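PDB 4HIZ: endosialidase, which cleaves polysialic acid internally, hydrolysing alpha-2,8 and probably also alpha-2,9 linkages between sialic acid residues, probably to let the phage through the host capsule. Local coordinates for residues Phe81-Lys89 and Pro100-Gly108; Gln461-Cys472 and Phe488-Ile499. One frame throughout, in Å; residues are numbered along the deposited sequence.

Interaction 1: residues Phe81-Lys89 and Pro100-Gly108. With CA (calcium ion), chain B.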
loop_
_atom_site.group_PDB
_atom_site.type_symbol
_atom_site.label_atom_id
_atom_site.label_comp_id
_atom_site.label_asym_id
_atom_site.label_seq_id
_atom_site.Cartn_x
_atom_site.Cartn_y
_atom_site.Cartn_z
ATOM N N PHE A 81 3.763 4.988 13.228
ATOM C CA PHE A 81 3.551 5.811 14.422
ATOM C C PHE A 81 3.311 4.930 15.627
ATOM O O PHE A 81 3.021 3.717 15.512
ATOM C CB PHE A 81 2.341 6.748 14.231
ATOM C CG PHE A 81 2.636 7.912 13.323
ATOM C CD1 PHE A 81 3.206 9.082 13.812
ATOM C CD2 PHE A 81 2.369 7.835 11.964
ATOM C CE1 PHE A 81 3.475 10.188 12.954
ATOM C CE2 PHE A 81 2.632 8.913 11.103
ATOM C CZ PHE A 81 3.187 10.096 11.597
ATOM N N TYR A 82 3.449 5.540 16.806
ATOM C CA TYR A 82 3.074 4.867 18.045
ATOM C C TYR A 82 1.552 5.056 18.144
ATOM O O TYR A 82 1.068 6.129 18.540
ATOM C CB TYR A 82 3.828 5.517 19.246
ATOM C CG TYR A 82 3.814 4.634 20.479
ATOM C CD1 TYR A 82 2.658 4.499 21.267
ATOM C CD2 TYR A 82 4.980 3.951 20.886
ATOM C CE1 TYR A 82 2.658 3.675 22.398
ATOM C CE2 TYR A 82 4.975 3.123 21.994
ATOM C CZ TYR A 82 3.824 2.983 22.750
ATOM O OH TYR A 82 3.857 2.156 23.851
ATOM N N ASN A 83 0.804 4.037 17.727
ATOM C CA ASN A 83 -0.660 4.114 17.632
ATOM C C ASN A 83 -1.215 3.384 18.830
ATOM O O ASN A 83 -1.108 2.155 18.917
ATOM C CB ASN A 83 -1.137 3.417 16.355
ATOM C CG ASN A 83 -0.575 4.081 15.121
ATOM O OD1 ASN A 83 -0.630 5.316 15.002
ATOM N ND2 ASN A 83 -0.032 3.278 14.182
ATOM N N ALA A 84 -1.870 4.124 19.735
ATOM C CA ALA A 84 -2.273 3.501 20.979
ATOM C C ALA A 84 -3.425 4.271 21.627
ATOM O O ALA A 84 -3.836 5.317 21.135
ATOM C CB ALA A 84 -1.028 3.440 21.945
ATOM N N TRP A 85 -3.925 3.702 22.711
ATOM C CA TRP A 85 -4.965 4.355 23.553
ATOM C C TRP A 85 -6.293 4.614 22.827
ATOM O O TRP A 85 -6.697 5.787 22.658
ATOM C CB TRP A 85 -4.440 5.694 24.166
ATOM C CG TRP A 85 -3.082 5.525 24.833
ATOM C CD1 TRP A 85 -2.808 4.937 26.053
ATOM C CD2 TRP A 85 -1.831 5.955 24.294
ATOM N NE1 TRP A 85 -1.438 4.958 26.274
ATOM C CE2 TRP A 85 -0.821 5.590 25.221
ATOM C CE3 TRP A 85 -1.468 6.655 23.133
ATOM C CZ2 TRP A 85 0.547 5.834 24.984
ATOM C CZ3 TRP A 85 -0.094 6.905 22.898
ATOM C CH2 TRP A 85 0.890 6.529 23.850
ATOM N N THR A 86 -7.004 3.552 22.440
ATOM C CA THR A 86 -8.428 3.763 22.141
ATOM C C THR A 86 -9.187 4.140 23.428
ATOM O O THR A 86 -10.256 4.728 23.320
ATOM C CB THR A 86 -9.102 2.524 21.563
ATOM O OG1 THR A 86 -9.034 1.484 22.541
ATOM C CG2 THR A 86 -8.382 2.068 20.231
ATOM N N GLN A 87 -8.633 3.833 24.612
ATOM C CA GLN A 87 -9.363 4.115 25.884
ATOM C C GLN A 87 -9.823 5.571 25.934
ATOM O O GLN A 87 -9.060 6.471 25.571
ATOM C CB GLN A 87 -8.486 3.811 27.126
ATOM C CG GLN A 87 -7.241 4.645 27.171
ATOM C CD GLN A 87 -6.373 4.390 28.429
ATOM O OE1 GLN A 87 -5.156 4.554 28.383
ATOM N NE2 GLN A 87 -7.009 4.021 29.552
ATOM N N ASP A 88 -11.086 5.820 26.308
ATOM C CA ASP A 88 -12.210 4.902 26.140
ATOM C C ASP A 88 -13.173 5.670 25.226
ATOM O O ASP A 88 -14.062 6.389 25.719
ATOM C CB ASP A 88 -12.880 4.557 27.483
ATOM C CG ASP A 88 -14.067 3.614 27.320
ATOM O OD1 ASP A 88 -14.177 2.963 26.239
ATOM O OD2 ASP A 88 -14.905 3.519 28.261
ATOM N N LYS A 89 -12.971 5.541 23.916
ATOM C CA LYS A 89 -13.530 6.458 22.923
ATOM C C LYS A 89 -14.312 5.789 21.820
ATOM O O LYS A 89 -14.872 6.495 20.967
ATOM C CB LYS A 89 -12.377 7.235 22.222
ATOM C CG LYS A 89 -11.585 8.146 23.195
ATOM C CD LYS A 89 -10.527 8.959 22.446
ATOM C CE LYS A 89 -9.303 8.045 22.029
ATOM N NZ LYS A 89 -8.403 7.727 23.264
ATOM N N PRO A 100 -11.407 5.679 17.704
ATOM C CA PRO A 100 -10.511 6.809 17.900
ATOM C C PRO A 100 -9.358 6.391 18.807
ATOM O O PRO A 100 -9.501 5.462 19.609
ATOM C CB PRO A 100 -11.394 7.847 18.636
ATOM C CG PRO A 100 -12.836 7.344 18.407
ATOM C CD PRO A 100 -12.660 5.836 18.459
ATOM N N PHE A 101 -8.215 7.041 18.626
ATOM C CA PHE A 101 -6.977 6.662 19.342
ATOM C C PHE A 101 -6.023 7.847 19.206
ATOM O O PHE A 101 -6.432 8.928 18.740
ATOM C CB PHE A 101 -6.374 5.372 18.728
ATOM C CG PHE A 101 -5.864 5.534 17.317
ATOM C CD1 PHE A 101 -6.764 5.520 16.205
ATOM C CD2 PHE A 101 -4.496 5.647 17.078
ATOM C CE1 PHE A 101 -6.281 5.638 14.890
ATOM C CE2 PHE A 101 -3.988 5.773 15.768
ATOM C CZ PHE A 101 -4.886 5.765 14.664
ATOM N N MET A 102 -4.781 7.722 19.674
ATOM C CA MET A 102 -3.813 8.784 19.459
ATOM C C MET A 102 -2.607 8.196 18.700
ATOM O O MET A 102 -2.156 7.076 19.007
ATOM C CB MET A 102 -3.390 9.399 20.822
ATOM C CG MET A 102 -4.601 10.249 21.402
ATOM S SD MET A 102 -4.120 10.863 23.043
ATOM C CE MET A 102 -4.359 9.424 24.065
ATOM N N ALA A 103 -2.175 8.928 17.675
ATOM C CA ALA A 103 -1.049 8.548 16.821
ATOM C C ALA A 103 0.092 9.483 17.159
ATOM O O ALA A 103 0.035 10.677 16.858
ATOM C CB ALA A 103 -1.448 8.719 15.332
ATOM N N GLY A 104 1.134 8.955 17.780
ATOM C CA GLY A 104 2.252 9.809 18.190
ATOM C C GLY A 104 3.559 9.042 18.110
ATOM O O GLY A 104 3.782 8.277 17.143
ATOM N N GLU A 105 4.419 9.213 19.106
ATOM C CA GLU A 105 5.726 8.574 19.049
ATOM C C GLU A 105 6.136 7.948 20.394
ATOM O O GLU A 105 7.102 7.201 20.460
ATOM C CB GLU A 105 6.805 9.574 18.623
ATOM C CG GLU A 105 7.074 10.629 19.755
ATOM C CD GLU A 105 8.027 11.743 19.330
ATOM O OE1 GLU A 105 7.983 12.137 18.132
ATOM O OE2 GLU A 105 8.815 12.224 20.206
ATOM N N ARG A 106 5.412 8.276 21.474
ATOM C CA ARG A 106 5.796 7.840 22.818
ATOM C C ARG A 106 4.633 8.060 23.783
ATOM O O ARG A 106 3.593 8.585 23.411
ATOM C CB ARG A 106 6.997 8.664 23.308
ATOM C CG ARG A 106 6.628 10.130 23.607
ATOM C CD ARG A 106 7.824 10.892 24.163
ATOM N NE ARG A 106 8.716 11.301 23.066
ATOM C CZ ARG A 106 10.023 11.497 23.200
ATOM N NH1 ARG A 106 10.606 11.265 24.361
ATOM N NH2 ARG A 106 10.749 11.884 22.166
ATOM N N HIS A 107 4.830 7.658 25.029
ATOM C CA HIS A 107 3.858 7.934 26.084
ATOM C C HIS A 107 3.992 9.385 26.476
ATOM O O HIS A 107 4.578 9.715 27.497
ATOM C CB HIS A 107 4.074 6.985 27.278
ATOM C CG HIS A 107 3.614 5.591 26.990
ATOM N ND1 HIS A 107 2.779 4.887 27.834
ATOM C CD2 HIS A 107 3.857 4.775 25.926
ATOM C CE1 HIS A 107 2.518 3.699 27.290
ATOM N NE2 HIS A 107 3.170 3.608 26.145
ATOM N N GLY A 108 3.454 10.249 25.639
ATOM C CA GLY A 108 3.539 11.683 25.815
ATOM C C GLY A 108 2.871 12.293 24.599
ATOM O O GLY A 108 2.456 11.555 23.672
HETATM CA CA CA B . 2.899 1.238 14.974
#
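One face of the His107 imidazole is taken by Trp85, whose CZ2 stands over the centre of the ring in an edge-to-face pair with the planes at 79°. At the imidazole's edge, in its plane, lies Tyr82 OH, bonded to NE2 at 2.8 Å. Trp85 in turn receives Ala84 CB on one face and Arg106 O at its edge. This aromatic cluster of Tyr82, Trp85 and His107 lies against one face of an antiparallel strand pair of the catalytic beta-propeller, 82-84 against 100-104. Tyr82 and Gly104 form one hydrogen-bonded pair, Ala84 and Met102 the next. With CG anti to the backbone N (chi1 -163°), Tyr82 sends its phenol along the face it shares with Met102, up to the histidine. Met102 bends at its end to set CE 3.7 Å from Trp85 CB. On the other face, Asn83 lies alongside Phe101, OD1 at the ring's edge 3.5 Å from CE2, while its ND2 bonds Asp516. Past the strand, Lys89 NZ bonds Trp85 O, Gln87 O and, outside the pair, Cys148 O; its CB packs on Pro100. At the other end, Phe81 O binds the calcium ion at 2.5 Å, in company with Thr79, His513, Ala515 and Asp516.

Interaction 2: residues Gln461-Cys472 and Phe488-Ile499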
loop_
_atom_site.group_PDB
_atom_site.type_symbol
_atom_site.label_atom_id
_atom_site.label_comp_id
_atom_site.label_asym_id
_atom_site.label_seq_id
_atom_site.Cartn_x
_atom_site.Cartn_y
_atom_site.Cartn_z
ATOM N N GLN A 461 -1.251 -11.046 23.291
ATOM C CA GLN A 461 -0.598 -9.992 22.521
ATOM C C GLN A 461 0.920 -10.117 22.680
ATOM O O GLN A 461 1.407 -11.051 23.331
ATOM C CB GLN A 461 -1.073 -8.628 23.063
ATOM C CG GLN A 461 -2.406 -8.220 22.426
ATOM C CD GLN A 461 -3.471 -9.302 22.514
ATOM O OE1 GLN A 461 -4.017 -9.581 23.609
ATOM N NE2 GLN A 461 -3.794 -9.922 21.356
ATOM N N ILE A 462 1.644 -9.146 22.134
ATOM C CA ILE A 462 3.095 -9.059 22.315
ATOM C C ILE A 462 3.465 -7.715 22.949
ATOM O O ILE A 462 2.966 -6.668 22.545
ATOM C CB ILE A 462 3.819 -9.203 20.938
ATOM C CG1 ILE A 462 3.679 -10.645 20.416
ATOM C CG2 ILE A 462 5.322 -8.784 21.035
ATOM C CD1 ILE A 462 4.056 -10.768 18.899
ATOM N N TYR A 463 4.386 -7.774 23.914
ATOM C CA TYR A 463 5.050 -6.604 24.462
ATOM C C TYR A 463 6.488 -6.673 23.925
ATOM O O TYR A 463 7.197 -7.675 24.145
ATOM C CB TYR A 463 5.023 -6.691 26.008
ATOM C CG TYR A 463 6.049 -5.826 26.719
ATOM C CD1 TYR A 463 5.961 -4.433 26.709
ATOM C CD2 TYR A 463 7.122 -6.416 27.373
ATOM C CE1 TYR A 463 6.909 -3.627 27.346
ATOM C CE2 TYR A 463 8.075 -5.627 28.044
ATOM C CZ TYR A 463 7.977 -4.245 28.018
ATOM O OH TYR A 463 8.938 -3.482 28.629
ATOM N N GLN A 464 6.919 -5.628 23.220
ATOM C CA GLN A 464 8.196 -5.707 22.449
ATOM C C GLN A 464 9.423 -5.805 23.409
ATOM O O GLN A 464 10.323 -6.608 23.191
ATOM C CB GLN A 464 8.344 -4.500 21.530
ATOM C CG GLN A 464 9.488 -4.620 20.475
ATOM C CD GLN A 464 10.858 -4.363 21.037
ATOM O OE1 GLN A 464 11.045 -3.454 21.848
ATOM N NE2 GLN A 464 11.851 -5.124 20.561
ATOM N N GLY A 465 9.466 -4.984 24.472
ATOM C CA GLY A 465 10.500 -5.174 25.492
ATOM C C GLY A 465 11.693 -4.229 25.537
ATOM O O GLY A 465 12.386 -4.219 26.556
ATOM N N HIS A 466 11.975 -3.438 24.496
ATOM C CA HIS A 466 13.191 -2.605 24.542
ATOM C C HIS A 466 12.966 -1.219 25.127
ATOM O O HIS A 466 13.907 -0.428 25.223
ATOM C CB HIS A 466 13.853 -2.443 23.174
ATOM C CG HIS A 466 14.401 -3.711 22.592
ATOM N ND1 HIS A 466 15.080 -3.719 21.394
ATOM C CD2 HIS A 466 14.420 -4.994 23.048
ATOM C CE1 HIS A 466 15.485 -4.952 21.122
ATOM N NE2 HIS A 466 15.082 -5.750 22.096
ATOM N N ILE A 467 11.732 -0.933 25.530
ATOM C CA ILE A 467 11.439 0.215 26.416
ATOM C C ILE A 467 10.479 -0.257 27.497
ATOM O O ILE A 467 9.802 -1.285 27.338
ATOM C CB ILE A 467 10.868 1.474 25.688
ATOM C CG1 ILE A 467 9.449 1.236 25.127
ATOM C CG2 ILE A 467 11.817 1.982 24.595
ATOM C CD1 ILE A 467 8.867 2.513 24.522
ATOM N N VAL A 468 10.443 0.476 28.608
ATOM C CA VAL A 468 9.673 0.038 29.761
ATOM C C VAL A 468 8.181 0.172 29.475
ATOM O O VAL A 468 7.389 -0.629 29.976
ATOM C CB VAL A 468 10.039 0.844 31.036
ATOM C CG1 VAL A 468 9.532 2.295 30.927
ATOM C CG2 VAL A 468 9.453 0.148 32.251
ATOM N N ASN A 469 7.810 1.115 28.601
ATOM C CA ASN A 469 6.393 1.400 28.396
ATOM C C ASN A 469 5.755 0.325 27.515
ATOM O O ASN A 469 6.392 -0.211 26.602
ATOM C CB ASN A 469 6.191 2.729 27.673
ATOM C CG ASN A 469 6.978 3.836 28.258
ATOM O OD1 ASN A 469 8.045 4.212 27.730
ATOM N ND2 ASN A 469 6.501 4.362 29.370
ATOM N N SER A 470 4.488 0.039 27.788
ATOM C CA SER A 470 3.712 -0.909 26.992
ATOM C C SER A 470 2.432 -0.286 26.479
ATOM O O SER A 470 1.714 0.405 27.218
ATOM C CB SER A 470 3.368 -2.132 27.843
ATOM O OG SER A 470 2.566 -3.044 27.100
ATOM N N ALA A 471 2.124 -0.557 25.203
ATOM C CA ALA A 471 0.852 -0.107 24.615
ATOM C C ALA A 471 -0.244 -1.168 24.729
ATOM O O ALA A 471 -1.372 -0.957 24.254
ATOM C CB ALA A 471 1.069 0.263 23.172
ATOM N N CYS A 472 0.066 -2.313 25.341
ATOM C CA CYS A 472 -0.887 -3.425 25.334
ATOM C C CYS A 472 -2.092 -3.086 26.177
ATOM O O CYS A 472 -1.947 -2.610 27.282
ATOM C CB CYS A 472 -0.222 -4.733 25.822
ATOM S SG CYS A 472 1.058 -5.305 24.685
ATOM N N PHE A 488 -8.250 -2.447 21.094
ATOM C CA PHE A 488 -7.214 -2.258 22.117
ATOM C C PHE A 488 -5.825 -2.408 21.519
ATOM O O PHE A 488 -5.686 -2.745 20.343
ATOM C CB PHE A 488 -7.403 -3.258 23.266
ATOM C CG PHE A 488 -7.152 -4.701 22.877
ATOM C CD1 PHE A 488 -8.043 -5.377 22.055
ATOM C CD2 PHE A 488 -6.018 -5.371 23.328
ATOM C CE1 PHE A 488 -7.837 -6.708 21.680
ATOM C CE2 PHE A 488 -5.791 -6.696 22.972
ATOM C CZ PHE A 488 -6.711 -7.375 22.146
ATOM N N GLY A 489 -4.791 -2.183 22.345
ATOM C CA GLY A 489 -3.416 -2.181 21.828
ATOM C C GLY A 489 -2.646 -3.477 21.976
ATOM O O GLY A 489 -2.895 -4.280 22.876
ATOM N N GLY A 490 -1.733 -3.686 21.023
ATOM C CA GLY A 490 -0.707 -4.728 21.155
ATOM C C GLY A 490 0.541 -4.305 20.406
ATOM O O GLY A 490 0.467 -3.391 19.569
ATOM N N GLU A 491 1.687 -4.939 20.700
ATOM C CA GLU A 491 2.923 -4.606 19.990
ATOM C C GLU A 491 3.337 -5.767 19.111
ATOM O O GLU A 491 2.507 -6.642 18.787
ATOM C CB GLU A 491 4.046 -4.229 20.996
ATOM C CG GLU A 491 3.476 -3.133 21.955
ATOM C CD GLU A 491 4.519 -2.596 22.943
ATOM O OE1 GLU A 491 5.644 -3.159 23.050
ATOM O OE2 GLU A 491 4.187 -1.578 23.592
ATOM N N ASP A 492 4.606 -5.738 18.698
ATOM C CA ASP A 492 5.219 -6.827 17.899
ATOM C C ASP A 492 6.672 -6.816 18.339
ATOM O O ASP A 492 7.059 -5.946 19.138
ATOM C CB ASP A 492 5.005 -6.632 16.360
ATOM C CG ASP A 492 5.707 -5.384 15.779
ATOM O OD1 ASP A 492 6.865 -5.102 16.114
ATOM O OD2 ASP A 492 5.114 -4.664 14.938
ATOM N N PHE A 493 7.481 -7.767 17.880
ATOM C CA PHE A 493 8.855 -7.831 18.420
ATOM C C PHE A 493 9.858 -6.892 17.753
ATOM O O PHE A 493 11.020 -6.853 18.148
ATOM C CB PHE A 493 9.356 -9.289 18.369
ATOM C CG PHE A 493 8.658 -10.204 19.365
ATOM C CD1 PHE A 493 8.774 -9.974 20.753
ATOM C CD2 PHE A 493 7.920 -11.308 18.912
ATOM C CE1 PHE A 493 8.124 -10.816 21.658
ATOM C CE2 PHE A 493 7.276 -12.147 19.789
ATOM C CZ PHE A 493 7.381 -11.907 21.175
ATOM N N LEU A 494 9.436 -6.099 16.777
ATOM C CA LEU A 494 10.367 -5.180 16.093
ATOM C C LEU A 494 10.631 -3.945 16.944
ATOM O O LEU A 494 9.723 -3.159 17.266
ATOM C CB LEU A 494 9.815 -4.749 14.730
ATOM C CG LEU A 494 9.495 -5.940 13.817
ATOM C CD1 LEU A 494 8.846 -5.473 12.514
ATOM C CD2 LEU A 494 10.740 -6.739 13.512
ATOM N N SER A 495 11.887 -3.798 17.339
ATOM C CA SER A 495 12.278 -2.718 18.260
ATOM C C SER A 495 12.121 -1.327 17.663
ATOM O O SER A 495 12.348 -1.118 16.475
ATOM C CB SER A 495 13.758 -2.908 18.594
ATOM O OG SER A 495 14.151 -1.887 19.534
ATOM N N PRO A 496 11.784 -0.329 18.501
ATOM C CA PRO A 496 11.814 1.069 18.046
ATOM C C PRO A 496 13.223 1.695 18.103
ATOM O O PRO A 496 13.438 2.818 17.612
ATOM C CB PRO A 496 10.921 1.777 19.091
ATOM C CG PRO A 496 11.164 0.961 20.380
ATOM C CD PRO A 496 11.310 -0.478 19.901
ATOM N N TRP A 497 14.171 0.980 18.716
ATOM C CA TRP A 497 15.577 1.477 18.819
ATOM C C TRP A 497 15.676 2.837 19.545
ATOM O O TRP A 497 16.491 3.685 19.189
ATOM C CB TRP A 497 16.295 1.486 17.428
ATOM C CG TRP A 497 16.290 0.094 16.888
ATOM C CD1 TRP A 497 15.605 -0.370 15.792
ATOM C CD2 TRP A 497 16.897 -1.052 17.507
ATOM N NE1 TRP A 497 15.781 -1.735 15.680
ATOM C CE2 TRP A 497 16.567 -2.177 16.718
ATOM C CE3 TRP A 497 17.705 -1.228 18.644
ATOM C CZ2 TRP A 497 16.965 -3.459 17.052
ATOM C CZ3 TRP A 497 18.109 -2.512 18.980
ATOM C CH2 TRP A 497 17.749 -3.611 18.182
ATOM N N SER A 498 14.807 3.078 20.525
ATOM C CA SER A 498 14.973 4.279 21.342
ATOM C C SER A 498 16.306 4.187 22.081
ATOM O O SER A 498 16.986 5.208 22.268
ATOM C CB SER A 498 13.813 4.392 22.345
ATOM O OG SER A 498 12.578 4.523 21.621
ATOM N N ILE A 499 16.679 2.973 22.493
ATOM C CA ILE A 499 18.054 2.675 22.945
ATOM C C ILE A 499 18.714 2.041 21.721
ATOM O O ILE A 499 18.361 0.925 21.320
ATOM C CB ILE A 499 18.066 1.696 24.121
ATOM C CG1 ILE A 499 17.155 2.206 25.248
ATOM C CG2 ILE A 499 19.503 1.465 24.630
ATOM C CD1 ILE A 499 17.594 3.562 25.848
HETATM O O HOH W 1 0.226 -7.678 20.118
HETATM O O HOH W 2 7.817 -2.370 24.481
HETATM O O HOH W 3 14.606 0.894 22.524
HETATM O O HOH W 4 5.856 0.378 23.922
#
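Gln461 brings its amide to Phe488, OE1 lying at the ring's edge 3.4 Å from CE2; Thr436 holds the same oxygen from outside. Ile462 O then accepts from Glu491 N in the carbonyl plane, and Ile462 CG2 sits over one face of Phe493 in a CH-pi contact, 3.6 Å from the centroid. Gln464 N gives a nearly straight bond (171°) to Glu491 OE1. The side chain of Gln464 bends at chi2 (-78°), which lets NE2 reach Phe493 O at 3.1 Å and OE1 take His466 N. His466 ND1 meets Ser495 OG at 2.8 Å, and the imidazole turns its edge to the Trp497 face in an offset edge-to-face pair. Ile467 CG2 packs on Ser498, which with Ile499 touches a bound sialic acid. As the loop returns, Ala471 N bonds Glu491 OE2 at 2.8 Å, and Ala471 O receives a CA-H from Gly489, close to where the 483-490 strand ends. This long beta-propeller loop is thus folded round one buried carboxylate: each oxygen takes a backbone N-H on its anti side, somewhat out of plane, and has a water close by that probably donates. The two N-H donors would be expected to favour the ionised carboxylate, and they fix its rotation.

Both contacts are buried and belong to the catalytic beta-propeller, with centres about 13 Å apart. The centre of interaction 1 is about 8 Å from the centre of the chain in space, that of interaction 2 about 20 Å. Interaction 1 rests on a regular strand ladder, whereas interaction 2 joins mostly irregular loops through a carboxylate, an amide and ordered waters. They touch directly: His107 CE1 is 3.4 Å from Ser470 O, and Tyr82 OH is 3.4 Å from Ala471 CB. The 516-523 strand serves both, since its Asp516 holds Asn83 and the backbone of Gly490. Interaction 1 meets the second subunit at Phe81, but interaction 2 faces it broadly, Trp497 meeting Trp267 of that subunit edge-to-face.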